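UDP-N-acetylglucosamine 2-epimerase (Methanocaldococcus jannaschii, PDB 4NES) catalyses the reversible epimerisation at C-2 that interconverts UDP-N-acetylglucosamine and UDP-N-acetylmannosamine, the activated donor of ManNAc residues. Local coordinates at residues D44-F47 against F48-N52; I225-I228 against I229-D233; K245-L248 against K249-L253; E273-M276 against L277-N280. All coordinates share one frame; numbering follows the deposited sequence.

Contact 1: residues D44-F47 against F48-N52; sequences DKIF and FEELN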
loop_
_atom_site.group_PDB
_atom_site.type_symbol
_atom_site.label_atom_id
_atom_site.label_comp_id
_atom_site.label_asym_id
_atom_site.label_seq_id
_atom_site.Cartn_x
_atom_site.Cartn_y
_atom_site.Cartn_z
ATOM N N ASP A 44 -16.182 4.733 -20.797
ATOM C CA ASP A 44 -15.024 5.614 -20.852
ATOM C C ASP A 44 -15.212 6.801 -21.797
ATOM O O ASP A 44 -15.449 7.923 -21.342
ATOM C CB ASP A 44 -13.787 4.796 -21.234
ATOM C CG ASP A 44 -12.579 5.654 -21.486
ATOM O OD1 ASP A 44 -12.290 6.535 -20.652
ATOM O OD2 ASP A 44 -11.925 5.456 -22.529
ATOM N N LYS A 45 -15.124 6.543 -23.101
ATOM C CA LYS A 45 -15.271 7.573 -24.134
ATOM C C LYS A 45 -16.526 8.421 -23.944
ATOM O O LYS A 45 -16.467 9.646 -24.050
ATOM C CB LYS A 45 -15.280 6.925 -25.519
ATOM C CG LYS A 45 -15.417 7.894 -26.676
ATOM C CD LYS A 45 -15.363 7.146 -28.002
ATOM C CE LYS A 45 -15.863 8.011 -29.147
ATOM N NZ LYS A 45 -15.563 7.405 -30.474
ATOM N N ILE A 46 -17.646 7.779 -23.615
ATOM C CA ILE A 46 -18.901 8.510 -23.492
ATOM C C ILE A 46 -18.839 9.573 -22.394
ATOM O O ILE A 46 -19.489 10.613 -22.496
ATOM C CB ILE A 46 -20.110 7.550 -23.309
ATOM C CG1 ILE A 46 -21.439 8.299 -23.461
ATOM C CG2 ILE A 46 -20.048 6.815 -21.971
ATOM C CD1 ILE A 46 -22.637 7.379 -23.726
ATOM N N PHE A 47 -18.043 9.333 -21.356
ATOM C CA PHE A 47 -17.942 10.284 -20.264
ATOM C C PHE A 47 -17.055 11.457 -20.613
ATOM O O PHE A 47 -17.356 12.592 -20.252
ATOM C CB PHE A 47 -17.496 9.566 -18.988
ATOM C CG PHE A 47 -18.462 8.510 -18.577
ATOM C CD1 PHE A 47 -19.680 8.871 -18.011
ATOM C CD2 PHE A 47 -18.215 7.172 -18.849
ATOM C CE1 PHE A 47 -20.611 7.910 -17.672
ATOM C CE2 PHE A 47 -19.141 6.214 -18.516
ATOM C CZ PHE A 47 -20.348 6.585 -17.934
ATOM N N PHE A 48 -15.968 11.190 -21.329
ATOM C CA PHE A 48 -15.146 12.279 -21.830
ATOM C C PHE A 48 -15.959 13.183 -22.750
ATOM O O PHE A 48 -15.796 14.401 -22.726
ATOM C CB PHE A 48 -13.893 11.746 -22.526
ATOM C CG PHE A 48 -12.772 11.435 -21.575
ATOM C CD1 PHE A 48 -12.748 10.242 -20.872
ATOM C CD2 PHE A 48 -11.755 12.355 -21.362
ATOM C CE1 PHE A 48 -11.719 9.966 -19.983
ATOM C CE2 PHE A 48 -10.717 12.079 -20.472
ATOM C CZ PHE A 48 -10.703 10.881 -19.784
ATOM N N GLU A 49 -16.841 12.587 -23.549
ATOM C CA GLU A 49 -17.691 13.363 -24.446
ATOM C C GLU A 49 -18.775 14.152 -23.707
ATOM O O GLU A 49 -18.893 15.370 -23.873
ATOM C CB GLU A 49 -18.333 12.457 -25.499
ATOM C CG GLU A 49 -19.245 13.192 -26.476
ATOM C CD GLU A 49 -18.496 14.208 -27.313
ATOM O OE1 GLU A 49 -17.269 14.053 -27.489
ATOM O OE2 GLU A 49 -19.132 15.170 -27.803
ATOM N N GLU A 50 -19.584 13.467 -22.907
ATOM C CA GLU A 50 -20.716 14.131 -22.276
ATOM C C GLU A 50 -20.277 15.170 -21.254
ATOM O O GLU A 50 -20.971 16.158 -21.037
ATOM C CB GLU A 50 -21.662 13.115 -21.619
ATOM C CG GLU A 50 -22.403 12.215 -22.602
ATOM C CD GLU A 50 -23.514 11.402 -21.953
ATOM O OE1 GLU A 50 -23.622 11.397 -20.713
ATOM O OE2 GLU A 50 -24.288 10.770 -22.701
ATOM N N LEU A 51 -19.123 14.943 -20.631
ATOM C CA LEU A 51 -18.637 15.841 -19.591
ATOM C C LEU A 51 -17.658 16.876 -20.135
ATOM O O LEU A 51 -17.084 17.647 -19.363
ATOM C CB LEU A 51 -18.016 15.052 -18.431
ATOM C CG LEU A 51 -19.030 14.126 -17.746
ATOM C CD1 LEU A 51 -18.359 13.225 -16.732
ATOM C CD2 LEU A 51 -20.121 14.939 -17.076
ATOM N N ASN A 52 -17.483 16.883 -21.456
ATOM C CA ASN A 52 -16.682 17.913 -22.129
ATOM C C ASN A 52 -15.260 17.962 -21.562
ATOM O O ASN A 52 -14.741 19.023 -21.195
ATOM C CB ASN A 52 -17.394 19.270 -22.016
ATOM C CG ASN A 52 -16.822 20.319 -22.940
ATOM O OD1 ASN A 52 -16.355 20.021 -24.040
ATOM N ND2 ASN A 52 -16.876 21.567 -22.498
#
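In the short helix 45-50 that links strand 30-34 to strand 58-59, Ile-46 and Glu-50 sit one turn apart with their side chains alongside each other, pointing the same way. CG1 of Ile-46, turned anti to the backbone N (chi1 -169°), lies 3.8 Å from OE2 of Glu-50, while Glu-50 CG leans over the carbonyl of its partner, 3.3 Å from Ile-46 O. The same carbonyl accepts Glu-50 N at 2.9 Å in a nearly straight bond. At the far end of the Glu-50 chain OE1 takes the backbone N of Leu-272, joining this beta-alpha-beta unit of the N-terminal Rossmann-like domain to the start of helix 271-280. With an alanine here, Leu-272 N would probably lose its acceptor and CG1 of Ile-46 the chain that lies along it. On another side, Asp-44 OD1 approaches the Phe-48 ring obliquely, 3.5 Å from CE1, its carboxylate plane steeply inclined to the ring; the same oxygen is hydrogen-bonded to His-34. Phe-47 is buried against Ile-13 and Ile-14 of helix 10-23 and touches the bound UDP; one face of its ring carries CG2 of Ile-46. Phe-47 O receives Leu-51 N at 3.0 Å, and Leu-51 CB comes within 3.1 Å of that oxygen. Asn-52, with positive phi, ends the helix in a Schellman motif, its N bonded to Glu-49 O.

Contact 2: residues I225-I228 against I229-D233; sequences IFEI and IEIYD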
loop_
_atom_site.group_PDB
_atom_site.type_symbol
_atom_site.label_atom_id
_atom_site.label_comp_id
_atom_site.label_asym_id
_atom_site.label_seq_id
_atom_site.Cartn_x
_atom_site.Cartn_y
_atom_site.Cartn_z
ATOM N N ILE A 225 -34.411 -10.360 -6.813
ATOM C CA ILE A 225 -35.017 -9.461 -7.787
ATOM C C ILE A 225 -36.285 -10.073 -8.397
ATOM O O ILE A 225 -37.301 -9.392 -8.524
ATOM C CB ILE A 225 -34.022 -9.061 -8.895
ATOM C CG1 ILE A 225 -32.830 -8.301 -8.295
ATOM C CG2 ILE A 225 -34.720 -8.220 -9.951
ATOM C CD1 ILE A 225 -33.201 -6.975 -7.640
ATOM N N PHE A 226 -36.229 -11.355 -8.756
ATOM C CA PHE A 226 -37.404 -12.059 -9.274
ATOM C C PHE A 226 -38.578 -11.960 -8.291
ATOM O O PHE A 226 -39.730 -11.792 -8.692
ATOM C CB PHE A 226 -37.067 -13.534 -9.494
ATOM C CG PHE A 226 -36.534 -13.853 -10.863
ATOM C CD1 PHE A 226 -35.391 -13.237 -11.347
ATOM C CD2 PHE A 226 -37.157 -14.810 -11.651
ATOM C CE1 PHE A 226 -34.896 -13.549 -12.603
ATOM C CE2 PHE A 226 -36.666 -15.122 -12.910
ATOM C CZ PHE A 226 -35.534 -14.493 -13.383
ATOM N N GLU A 227 -38.269 -12.054 -7.001
ATOM C CA GLU A 227 -39.292 -12.031 -5.967
ATOM C C GLU A 227 -39.910 -10.644 -5.757
ATOM O O GLU A 227 -41.124 -10.529 -5.570
ATOM C CB GLU A 227 -38.711 -12.561 -4.664
ATOM C CG GLU A 227 -39.697 -13.291 -3.799
ATOM C CD GLU A 227 -39.004 -14.152 -2.782
ATOM O OE1 GLU A 227 -38.472 -15.210 -3.172
ATOM O OE2 GLU A 227 -38.984 -13.766 -1.597
ATOM N N ILE A 228 -39.069 -9.606 -5.769
ATOM C CA ILE A 228 -39.531 -8.217 -5.719
ATOM C C ILE A 228 -40.572 -7.961 -6.792
ATOM O O ILE A 228 -41.614 -7.362 -6.545
ATOM C CB ILE A 228 -38.366 -7.229 -6.002
ATOM C CG1 ILE A 228 -37.503 -7.012 -4.771
ATOM C CG2 ILE A 228 -38.890 -5.876 -6.496
ATOM C CD1 ILE A 228 -36.440 -5.960 -5.015
ATOM N N ILE A 229 -40.253 -8.416 -8.000
ATOM C CA ILE A 229 -41.106 -8.235 -9.156
ATOM C C ILE A 229 -42.486 -8.864 -8.934
ATOM O O ILE A 229 -43.513 -8.263 -9.238
ATOM C CB ILE A 229 -40.445 -8.859 -10.389
ATOM C CG1 ILE A 229 -39.167 -8.094 -10.750
ATOM C CG2 ILE A 229 -41.422 -8.906 -11.552
ATOM C CD1 ILE A 229 -38.276 -8.823 -11.733
ATOM N N GLU A 230 -42.499 -10.074 -8.391
ATOM C CA GLU A 230 -43.743 -10.806 -8.180
ATOM C C GLU A 230 -44.571 -10.225 -7.042
ATOM O O GLU A 230 -45.797 -10.160 -7.123
ATOM C CB GLU A 230 -43.422 -12.269 -7.898
ATOM C CG GLU A 230 -42.828 -12.985 -9.093
ATOM C CD GLU A 230 -42.032 -14.210 -8.703
ATOM O OE1 GLU A 230 -41.954 -14.519 -7.494
ATOM O OE2 GLU A 230 -41.470 -14.858 -9.614
ATOM N N ILE A 231 -43.897 -9.801 -5.980
ATOM C CA ILE A 231 -44.583 -9.312 -4.791
ATOM C C ILE A 231 -45.116 -7.897 -4.986
ATOM O O ILE A 231 -46.241 -7.591 -4.588
ATOM C CB ILE A 231 -43.659 -9.380 -3.554
ATOM C CG1 ILE A 231 -43.471 -10.838 -3.129
ATOM C CG2 ILE A 231 -44.209 -8.554 -2.401
ATOM C CD1 ILE A 231 -42.478 -11.021 -2.009
ATOM N N TYR A 232 -44.317 -7.044 -5.624
ATOM C CA TYR A 232 -44.666 -5.634 -5.758
ATOM C C TYR A 232 -45.165 -5.240 -7.149
ATOM O O TYR A 232 -45.582 -4.098 -7.358
ATOM C CB TYR A 232 -43.481 -4.760 -5.330
ATOM C CG TYR A 232 -43.110 -4.953 -3.879
ATOM C CD1 TYR A 232 -43.852 -4.353 -2.871
ATOM C CD2 TYR A 232 -42.039 -5.755 -3.514
ATOM C CE1 TYR A 232 -43.531 -4.531 -1.543
ATOM C CE2 TYR A 232 -41.706 -5.941 -2.180
ATOM C CZ TYR A 232 -42.459 -5.322 -1.200
ATOM O OH TYR A 232 -42.145 -5.501 0.126
ATOM N N ASP A 233 -45.144 -6.193 -8.079
ATOM C CA ASP A 233 -45.584 -5.970 -9.457
ATOM C C ASP A 233 -44.874 -4.763 -10.057
ATOM O O ASP A 233 -45.507 -3.812 -10.520
ATOM C CB ASP A 233 -47.108 -5.811 -9.534
ATOM C CG ASP A 233 -47.628 -5.875 -10.958
ATOM O OD1 ASP A 233 -46.984 -6.537 -11.796
ATOM O OD2 ASP A 233 -48.677 -5.258 -11.239
#
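Ile-228 O takes the backbone N of Tyr-232 at 2.9 Å, and the rim of the tyrosine ring meets the same oxygen close to the ring plane, with CD2 3.5 Å away. CG2 of Ile-228 lies 4.3 Å from CD2 as well, so the same ring atom has both the carbonyl and the methyl branch for neighbours. CG2 of Ile-231 covers part of one ring face, and the hydroxyl at the far end is bonded to Ile-331 O of helix 327-338. A turn earlier, the Ile-225 and Ile-229 side chains meet obliquely, CG2 of the first 4.0 Å from CD1 of the second. Ile-229 CG1 stands beside its own backbone N (chi1 -66°), which lays it 3.2 Å from Ile-225 O. On the outer side Glu-227 and Ile-231 run alongside each other, CG to CD1 4.0 Å, while Glu-227 OE1 forms a salt bridge with Lys-327. Ile-225 and Ile-228 press on strands 201-205 and 283-286. Asp-233, with positive phi, leaves the helix before strand 235-239. This is the last part of a beta-alpha-beta crossover helix, greasy on its sheet side, in the C-terminal Rossmann-like domain of the GT-B fold.

Contact 3: residues K245-L248 against K249-L253; sequences KKRL and KEFNL. With UD1 (uridine-diphosphate-N-acetylglucosamine), chain B.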
loop_
_atom_site.group_PDB
_atom_site.type_symbol
_atom_site.label_atom_id
_atom_site.label_comp_id
_atom_site.label_asym_id
_atom_site.label_seq_id
_atom_site.Cartn_x
_atom_site.Cartn_y
_atom_site.Cartn_z
ATOM N N LYS A 245 -22.143 -8.859 -16.703
ATOM C CA LYS A 245 -22.634 -9.598 -17.864
ATOM C C LYS A 245 -21.813 -10.868 -18.059
ATOM O O LYS A 245 -22.367 -11.946 -18.299
ATOM C CB LYS A 245 -22.572 -8.721 -19.117
ATOM C CG LYS A 245 -23.206 -9.373 -20.341
ATOM C CD LYS A 245 -23.317 -8.394 -21.498
ATOM C CE LYS A 245 -24.153 -8.982 -22.626
ATOM N NZ LYS A 245 -24.385 -8.002 -23.721
ATOM N N LYS A 246 -20.495 -10.736 -17.928
ATOM C CA LYS A 246 -19.577 -11.852 -18.140
ATOM C C LYS A 246 -19.822 -12.930 -17.097
ATOM O O LYS A 246 -19.877 -14.123 -17.422
ATOM C CB LYS A 246 -18.127 -11.363 -18.093
ATOM C CG LYS A 246 -17.094 -12.482 -18.140
ATOM C CD LYS A 246 -15.684 -11.916 -18.167
ATOM C CE LYS A 246 -15.315 -11.291 -16.838
ATOM N NZ LYS A 246 -13.921 -10.778 -16.878
ATOM N N ARG A 247 -19.998 -12.514 -15.846
ATOM C CA ARG A 247 -20.255 -13.460 -14.761
ATOM C C ARG A 247 -21.629 -14.115 -14.870
ATOM O O ARG A 247 -21.760 -15.314 -14.626
ATOM C CB ARG A 247 -20.120 -12.782 -13.397
ATOM C CG ARG A 247 -18.715 -12.311 -13.060
ATOM C CD ARG A 247 -17.745 -13.473 -12.972
ATOM N NE ARG A 247 -16.448 -13.029 -12.476
ATOM C CZ ARG A 247 -15.385 -13.817 -12.369
ATOM N NH1 ARG A 247 -15.468 -15.095 -12.719
ATOM N NH2 ARG A 247 -14.243 -13.335 -11.900
ATOM N N LEU A 248 -22.652 -13.339 -15.222
ATOM C CA LEU A 248 -23.993 -13.898 -15.382
ATOM C C LEU A 248 -24.014 -14.998 -16.435
ATOM O O LEU A 248 -24.686 -16.019 -16.263
ATOM C CB LEU A 248 -25.011 -12.812 -15.731
ATOM C CG LEU A 248 -25.415 -11.923 -14.556
ATOM C CD1 LEU A 248 -26.089 -10.660 -15.062
ATOM C CD2 LEU A 248 -26.337 -12.683 -13.609
ATOM N N LYS A 249 -23.272 -14.793 -17.518
ATOM C CA LYS A 249 -23.185 -15.803 -18.570
ATOM C C LYS A 249 -22.367 -17.001 -18.099
ATOM O O LYS A 249 -22.701 -18.146 -18.402
ATOM C CB LYS A 249 -22.583 -15.203 -19.841
ATOM C CG LYS A 249 -23.486 -14.186 -20.524
ATOM C CD LYS A 249 -22.735 -13.417 -21.599
ATOM C CE LYS A 249 -23.669 -12.530 -22.400
ATOM N NZ LYS A 249 -24.587 -13.329 -23.250
ATOM N N GLU A 250 -21.299 -16.736 -17.352
ATOM C CA GLU A 250 -20.452 -17.807 -16.828
ATOM C C GLU A 250 -21.233 -18.744 -15.907
ATOM O O GLU A 250 -21.034 -19.966 -15.926
ATOM C CB GLU A 250 -19.253 -17.224 -16.079
ATOM C CG GLU A 250 -18.436 -18.280 -15.345
ATOM C CD GLU A 250 -17.256 -17.700 -14.596
ATOM O OE1 GLU A 250 -17.156 -16.460 -14.511
ATOM O OE2 GLU A 250 -16.429 -18.494 -14.096
ATOM N N PHE A 251 -22.135 -18.170 -15.117
ATOM C CA PHE A 251 -22.898 -18.931 -14.136
ATOM C C PHE A 251 -24.271 -19.353 -14.652
ATOM O O PHE A 251 -25.104 -19.833 -13.881
ATOM C CB PHE A 251 -23.047 -18.120 -12.843
ATOM C CG PHE A 251 -21.739 -17.791 -12.182
ATOM C CD1 PHE A 251 -20.681 -18.687 -12.226
ATOM C CD2 PHE A 251 -21.560 -16.579 -11.533
ATOM C CE1 PHE A 251 -19.469 -18.386 -11.619
ATOM C CE2 PHE A 251 -20.350 -16.270 -10.931
ATOM C CZ PHE A 251 -19.305 -17.172 -10.971
ATOM N N ASN A 252 -24.498 -19.168 -15.951
ATOM C CA ASN A 252 -25.778 -19.495 -16.585
ATOM C C ASN A 252 -26.991 -18.840 -15.926
ATOM O O ASN A 252 -27.999 -19.494 -15.672
ATOM C CB ASN A 252 -25.979 -21.013 -16.682
ATOM C CG ASN A 252 -25.796 -21.533 -18.093
ATOM O OD1 ASN A 252 -24.705 -21.956 -18.475
ATOM N ND2 ASN A 252 -26.868 -21.503 -18.879
ATOM N N LEU A 253 -26.884 -17.542 -15.655
ATOM C CA LEU A 253 -27.994 -16.785 -15.089
ATOM C C LEU A 253 -28.488 -15.715 -16.051
ATOM O O LEU A 253 -29.586 -15.184 -15.884
ATOM C CB LEU A 253 -27.582 -16.125 -13.773
ATOM C CG LEU A 253 -27.343 -17.026 -12.564
ATOM C CD1 LEU A 253 -26.805 -16.199 -11.396
ATOM C CD2 LEU A 253 -28.633 -17.729 -12.175
HETATM C "C1'" UD1 B . -13.475 -1.481 -11.290
HETATM C "C2'" UD1 B . -13.066 -1.133 -9.892
HETATM C "C3'" UD1 B . -14.219 -0.871 -9.050
HETATM C "C4'" UD1 B . -15.134 0.132 -9.610
HETATM C "C5'" UD1 B . -15.472 -0.201 -11.041
HETATM C "C6'" UD1 B . -16.229 0.881 -11.714
HETATM C "C7'" UD1 B . -10.880 -2.258 -9.159
HETATM C "C8'" UD1 B . -10.246 -3.463 -8.531
HETATM N "N2'" UD1 B . -12.318 -2.269 -9.294
HETATM O "O1'" UD1 B . -14.211 -2.651 -11.266
HETATM O "O3'" UD1 B . -13.773 -0.444 -7.750
HETATM O "O4'" UD1 B . -16.329 0.210 -8.850
HETATM O "O5'" UD1 B . -14.289 -0.392 -11.811
HETATM O "O6'" UD1 B . -17.121 0.452 -12.674
HETATM O "O7'" UD1 B . -10.192 -1.309 -9.544
HETATM N N1 UD1 B . -14.654 -4.791 -18.631
HETATM C C2 UD1 B . -14.994 -4.521 -19.893
HETATM N N3 UD1 B . -14.786 -3.309 -20.404
HETATM C C4 UD1 B . -14.219 -2.338 -19.675
HETATM C C5 UD1 B . -13.855 -2.583 -18.359
HETATM C C6 UD1 B . -14.090 -3.847 -17.841
HETATM O O2 UD1 B . -15.509 -5.373 -20.589
HETATM O O4 UD1 B . -14.012 -1.104 -20.220
HETATM C C1B UD1 B . -14.894 -6.128 -18.040
HETATM C C2B UD1 B . -13.830 -7.116 -18.299
HETATM O "O2'" UD1 B . -14.400 -8.393 -18.450
HETATM C C3B UD1 B . -13.035 -7.071 -17.093
HETATM C C4B UD1 B . -14.070 -6.876 -16.047
HETATM O O4B UD1 B . -15.053 -6.037 -16.622
HETATM O O3B UD1 B . -12.243 -8.211 -16.867
HETATM C C5B UD1 B . -13.535 -6.234 -14.817
HETATM O O5B UD1 B . -12.822 -5.042 -15.026
HETATM P PA UD1 B . -11.997 -4.409 -13.872
HETATM O O1A UD1 B . -10.950 -5.387 -13.437
HETATM O O2A UD1 B . -11.413 -3.122 -14.355
HETATM O O3A UD1 B . -12.937 -4.206 -12.638
HETATM P PB UD1 B . -14.389 -3.551 -12.548
HETATM O O1B UD1 B . -15.353 -4.636 -12.197
HETATM O O2B UD1 B . -14.697 -2.739 -13.777
#
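The charged contact here joins Arg-247 and Glu-250, whose side chains run alongside each other to a salt bridge, NH1 to OE1 2.8 Å. The guanidinium and carboxylate planes are nearly coplanar, 20° apart, and OE1 uses its syn lone pair. A bend at chi2 (-63°) turns the arginine chain back toward the glutamate, with CD also 3.4 Å from OE1. Since Arg-247 NE forms a further salt bridge with Asp-213, the guanidinium is held by two acids; a leucine in its place would probably leave both Glu-250 and Asp-213 without their cationic mate. Lys-245 and Lys-249 lie side by side through their aliphatic parts, CE to CE 3.6 Å, but their amino groups diverge. Lys-246 instead extends to the ribose of UDP-N-acetylglucosamine, where NZ donates to O2' at 2.9 Å and more weakly to O3B, so helix 242-250 contributes to the nucleotide pocket between the two domains. Backbone bonds finish this helix in a Schellman motif: Leu-253 N reaches back to Leu-248 O in a straight bond of 2.7 Å, and Asn-252 N to Lys-249 O, with positive phi at Asn-252. Within that turn the apolar side chains of Leu-248 and Leu-253 cross at about a right angle, CD2 of the first 3.7 Å from CB of the second. Both leucines, together with Phe-251, rest on Leu-218 of helix 215-232. The Phe-251 ring approaches Arg-247 O obliquely, CD2 standing 3.3 Å from that oxygen.

Contact 4: residues E273-M276 against L277-N280; sequences EFLM and LEKN. With UDP (uridine-5'-diphosphate), chain C.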
loop_
_atom_site.group_PDB
_atom_site.type_symbol
_atom_site.label_atom_id
_atom_site.label_comp_id
_atom_site.label_asym_id
_atom_site.label_seq_id
_atom_site.Cartn_x
_atom_site.Cartn_y
_atom_site.Cartn_z
ATOM N N GLU A 273 -27.832 10.367 -19.344
ATOM C CA GLU A 273 -28.879 9.372 -19.443
ATOM C C GLU A 273 -29.118 8.689 -18.094
ATOM O O GLU A 273 -30.263 8.498 -17.673
ATOM C CB GLU A 273 -28.503 8.348 -20.519
ATOM C CG GLU A 273 -28.565 8.905 -21.950
ATOM C CD GLU A 273 -27.345 9.716 -22.339
ATOM O OE1 GLU A 273 -26.311 9.664 -21.633
ATOM O OE2 GLU A 273 -27.418 10.419 -23.367
ATOM N N PHE A 274 -28.036 8.327 -17.408
ATOM C CA PHE A 274 -28.188 7.616 -16.147
ATOM C C PHE A 274 -28.788 8.497 -15.054
ATOM O O PHE A 274 -29.600 8.028 -14.256
ATOM C CB PHE A 274 -26.874 6.980 -15.687
ATOM C CG PHE A 274 -27.083 5.895 -14.682
ATOM C CD1 PHE A 274 -27.632 4.686 -15.074
ATOM C CD2 PHE A 274 -26.783 6.094 -13.343
ATOM C CE1 PHE A 274 -27.863 3.678 -14.150
ATOM C CE2 PHE A 274 -27.004 5.080 -12.418
ATOM C CZ PHE A 274 -27.550 3.880 -12.830
ATOM N N LEU A 275 -28.400 9.770 -15.012
ATOM C CA LEU A 275 -28.991 10.697 -14.051
ATOM C C LEU A 275 -30.499 10.779 -14.230
ATOM O O LEU A 275 -31.245 10.827 -13.258
ATOM C CB LEU A 275 -28.399 12.098 -14.210
ATOM C CG LEU A 275 -27.000 12.300 -13.641
ATOM C CD1 LEU A 275 -26.514 13.678 -14.061
ATOM C CD2 LEU A 275 -26.999 12.176 -12.120
HETATM N N MSE A 276 -30.956 10.779 -15.477
HETATM C CA MSE A 276 -32.385 10.764 -15.731
HETATM C C MSE A 276 -33.055 9.486 -15.232
HETATM O O MSE A 276 -34.138 9.530 -14.646
HETATM C CB MSE A 276 -32.654 10.972 -17.222
HETATM C CG MSE A 276 -32.418 12.394 -17.700
HETATM SE SE MSE A 276 -33.560 13.683 -16.787
HETATM C CE MSE A 276 -35.290 12.993 -17.356
ATOM N N LEU A 277 -32.409 8.348 -15.447
ATOM C CA LEU A 277 -32.950 7.106 -14.918
ATOM C C LEU A 277 -33.002 7.129 -13.389
ATOM O O LEU A 277 -33.976 6.684 -12.795
ATOM C CB LEU A 277 -32.138 5.909 -15.407
ATOM C CG LEU A 277 -32.281 5.590 -16.896
ATOM C CD1 LEU A 277 -31.259 4.541 -17.269
ATOM C CD2 LEU A 277 -33.696 5.102 -17.220
ATOM N N GLU A 278 -31.962 7.652 -12.746
ATOM C CA GLU A 278 -31.970 7.726 -11.287
ATOM C C GLU A 278 -33.061 8.658 -10.781
ATOM O O GLU A 278 -33.832 8.299 -9.879
ATOM C CB GLU A 278 -30.625 8.221 -10.765
ATOM C CG GLU A 278 -29.479 7.256 -10.966
ATOM C CD GLU A 278 -28.165 7.851 -10.531
ATOM O OE1 GLU A 278 -27.907 9.027 -10.839
ATOM O OE2 GLU A 278 -27.385 7.145 -9.866
ATOM N N LYS A 279 -33.115 9.860 -11.356
ATOM C CA LYS A 279 -34.009 10.892 -10.860
ATOM C C LYS A 279 -35.456 10.423 -10.893
ATOM O O LYS A 279 -36.250 10.761 -10.015
ATOM C CB LYS A 279 -33.862 12.165 -11.699
ATOM C CG LYS A 279 -34.725 13.323 -11.210
ATOM C CD LYS A 279 -34.637 14.530 -12.129
ATOM C CE LYS A 279 -35.499 15.670 -11.598
ATOM N NZ LYS A 279 -36.950 15.356 -11.651
ATOM N N ASN A 280 -35.790 9.627 -11.901
ATOM C CA ASN A 280 -37.175 9.236 -12.123
ATOM C C ASN A 280 -37.562 7.857 -11.588
ATOM O O ASN A 280 -38.696 7.423 -11.742
ATOM C CB ASN A 280 -37.516 9.350 -13.611
ATOM C CG ASN A 280 -37.555 10.787 -14.083
ATOM O OD1 ASN A 280 -38.536 11.492 -13.851
ATOM N ND2 ASN A 280 -36.491 11.236 -14.740
HETATM N N1 UDP C . -23.261 5.461 -14.145
HETATM C C2 UDP C . -23.466 5.858 -15.423
HETATM N N3 UDP C . -24.089 5.031 -16.290
HETATM C C4 UDP C . -24.521 3.801 -15.935
HETATM C C5 UDP C . -24.324 3.354 -14.621
HETATM C C6 UDP C . -23.671 4.223 -13.740
HETATM O O2 UDP C . -23.089 6.971 -15.799
HETATM O O4 UDP C . -25.150 2.986 -16.871
HETATM C "C1'" UDP C . -22.546 6.297 -13.164
HETATM C "C2'" UDP C . -23.235 6.679 -11.962
HETATM O "O2'" UDP C . -24.105 7.760 -12.210
HETATM C "C3'" UDP C . -22.141 6.971 -11.027
HETATM C "C4'" UDP C . -21.054 6.114 -11.476
HETATM O "O4'" UDP C . -21.465 5.506 -12.675
HETATM O "O3'" UDP C . -21.716 8.306 -11.044
HETATM C "C5'" UDP C . -20.726 5.012 -10.526
HETATM O "O5'" UDP C . -19.761 4.133 -11.051
HETATM P PA UDP C . -19.734 2.588 -10.702
HETATM O O1A UDP C . -19.304 1.838 -11.945
HETATM O O2A UDP C . -21.100 2.163 -10.211
HETATM O O3A UDP C . -18.612 2.348 -9.619
HETATM P PB UDP C . -18.488 2.628 -8.081
HETATM O O1B UDP C . -19.109 3.976 -7.746
HETATM O O2B UDP C . -19.139 1.496 -7.329
HETATM O O3B UDP C . -16.999 2.620 -7.878
#
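Regular i to i+4 bonds run through the helix from Glu-273 O to Asn-280 N, that of Glu-278 N to Phe-274 O measuring 2.8 Å. At the last turn Met-276 O is gripped twice, by Asn-280 N and by the side-chain amide ND2 (2.9 Å), which come from opposite faces of the carbonyl plane. ND2 also lies 3.4 Å from the CE methyl of Met-276, a selenomethionine whose bent chain runs alongside the asparagine. Further back, Glu-278 crosses Phe-274 at about a right angle, its CD 3.5 Å from CE2 of the ring and its carboxylate plane 50° from the ring plane. OE1 turns to Leu-275, 3.5 Å from CD2, whereas OE2 lies close to Glu-294, a residue that hydrogen-bonds UDP. The phenylalanine has CG anti to the backbone N (chi1 -161°), a setting that carries its ring out to the nucleotide: uracil C5 sits 3.4 Å above the ring plane, over its centre, and C4 is 3.3 Å from CD1. Ring atom CD2 also touches O2' of the ribose. Helix 271-280 thus lays an aromatic face against the uracil, forming part of the UDP pocket in the cleft of the GT-B fold.

In the fold
All four contacts are turns of single helices, but their settings differ. Contact 4 is the most buried, and the other three are partly buried. Contact 1 belongs to the N-terminal domain, and the other three to the C-terminal one. Contacts 1 and 4 touch across the interdomain cleft through Glu-50 and Glu-273, whose oxygens lie so close that a shared proton is probable, and both carry an aromatic side chain to UDP. Contact 3 serves UDP-N-acetylglucosamine through a lysine and holds charged pairs. Contact 2, about 6 Å from contact 3 at their nearest atoms, lies away from the annotated sites and is built chiefly of isoleucines.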